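Local coordinates for protein purine nucleoside phosphorylase (Anopheles gambiae, PDB 2P4S) that catalyses the phosphate-dependent cleavage of inosine, guanosine and their 2'-deoxy forms into free purine base and pentose 1-phosphate, a step of purine salvage, at residues A259-I262 against A263-G267. Residues are numbered along the deposited sequence; the frame is centred on the assembly and turned at random.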
# COMPACT_ATOMS: atom_id res chain seq x y z
N ALA A 259 -9.81 -11.21 -29.91
CA ALA A 259 -8.40 -11.60 -29.72
C ALA A 259 -8.16 -13.11 -29.76
O ALA A 259 -7.16 -13.59 -30.34
CB ALA A 259 -7.87 -11.00 -28.38
N LYS A 260 -9.06 -13.87 -29.16
CA LYS A 260 -8.94 -15.32 -29.20
C LYS A 260 -9.17 -15.87 -30.62
O LYS A 260 -8.56 -16.85 -31.02
CB LYS A 260 -9.90 -15.96 -28.20
CG LYS A 260 -9.62 -15.68 -26.74
CD LYS A 260 -10.80 -16.09 -25.84
CE LYS A 260 -10.43 -15.97 -24.37
NZ LYS A 260 -11.58 -16.26 -23.39
N VAL A 261 -10.08 -15.24 -31.36
CA VAL A 261 -10.34 -15.55 -32.76
C VAL A 261 -9.15 -15.18 -33.66
O VAL A 261 -8.72 -16.01 -34.48
CB VAL A 261 -11.63 -14.84 -33.24
CG1 VAL A 261 -11.85 -15.09 -34.73
CG2 VAL A 261 -12.86 -15.31 -32.41
N ILE A 262 -8.61 -13.96 -33.46
CA ILE A 262 -7.40 -13.54 -34.13
C ILE A 262 -6.23 -14.46 -33.81
O ILE A 262 -5.46 -14.84 -34.70
CB ILE A 262 -7.04 -12.04 -33.73
CG1 ILE A 262 -8.13 -11.06 -34.23
CG2 ILE A 262 -5.61 -11.70 -34.15
CD1 ILE A 262 -8.30 -9.76 -33.38
N ALA A 263 -6.07 -14.85 -32.55
CA ALA A 263 -4.96 -15.73 -32.17
C ALA A 263 -4.94 -16.96 -33.04
O ALA A 263 -3.88 -17.36 -33.53
CB ALA A 263 -5.03 -16.15 -30.68
N ARG A 264 -6.11 -17.59 -33.22
CA ARG A 264 -6.14 -18.77 -34.09
C ARG A 264 -5.92 -18.44 -35.60
O ARG A 264 -5.22 -19.19 -36.29
CB ARG A 264 -7.41 -19.65 -33.84
CG ARG A 264 -7.27 -20.97 -34.56
CD ARG A 264 -8.25 -22.02 -34.15
NE ARG A 264 -8.11 -23.16 -35.04
CZ ARG A 264 -9.10 -24.00 -35.34
NH1 ARG A 264 -10.34 -23.85 -34.84
NH2 ARG A 264 -8.83 -25.00 -36.16
N GLN A 265 -6.49 -17.33 -36.09
CA GLN A 265 -6.22 -16.87 -37.49
C GLN A 265 -4.73 -16.73 -37.80
O GLN A 265 -4.31 -17.05 -38.90
CB GLN A 265 -6.91 -15.55 -37.81
CG GLN A 265 -8.46 -15.60 -37.77
CD GLN A 265 -9.05 -14.17 -37.78
OE1 GLN A 265 -8.31 -13.15 -37.66
NE2 GLN A 265 -10.38 -14.09 -37.92
N ILE A 266 -3.94 -16.25 -36.83
CA ILE A 266 -2.52 -15.97 -37.10
C ILE A 266 -1.57 -17.04 -36.54
O ILE A 266 -0.34 -16.91 -36.63
CB ILE A 266 -2.14 -14.51 -36.71
CG1 ILE A 266 -2.22 -14.31 -35.18
CG2 ILE A 266 -3.06 -13.55 -37.49
CD1 ILE A 266 -1.76 -12.95 -34.69
N GLY A 267 -2.14 -18.11 -36.01
CA GLY A 267 -1.33 -19.27 -35.65
C GLY A 267 -0.70 -19.22 -34.27
O GLY A 267 0.23 -19.96 -34.01
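Gln265 folds back over the preceding turn of helix 253-265 and meets Val261 and Ile262. Its CB lies 3.5 Å from Ile262 O. With CG anti to its own carbonyl carbon (chi1 -64°), the chain turns back along the helix, and CG comes to 3.3 Å from Val261 O, the same oxygen that accepts the backbone N-H of Gln265 (N to O 3.1 Å, N-H...O 167°). Beyond CG the extended chain takes CD past Val261 O at 3.8 Å, with Ile262 CA a little farther, and the amide then divides its contacts: NE2 rests against Val261 CG1 at 3.7 Å, whereas OE1 faces Ile262 CA and CG1. OE1 also accepts a hydrogen bond from Arg362 NH1, which ties this turn to helix 353-370. On the neighbouring flank, Ile266 sets CG1 between its backbone N and carbonyl carbon (chi1 67°), 3.3 Å from Ile262 O, and its CD1 lies beside Ile262 CG2 at 4.1 Å. Ile266 N donates to Ile262 O at 3.0 Å. Past Ile266, Gly267 N bonds to Arg264 O and Ile268 N to Ala263 O, a Schellman motif with positive-phi Gly267 at C-prime. Chemically, the Val261 and Ile262 carbonyls each accept a backbone N-H, while the Arg362 bond to OE1 probably favours this amide orientation and limits its rotation, with NE2 lying against a methyl group.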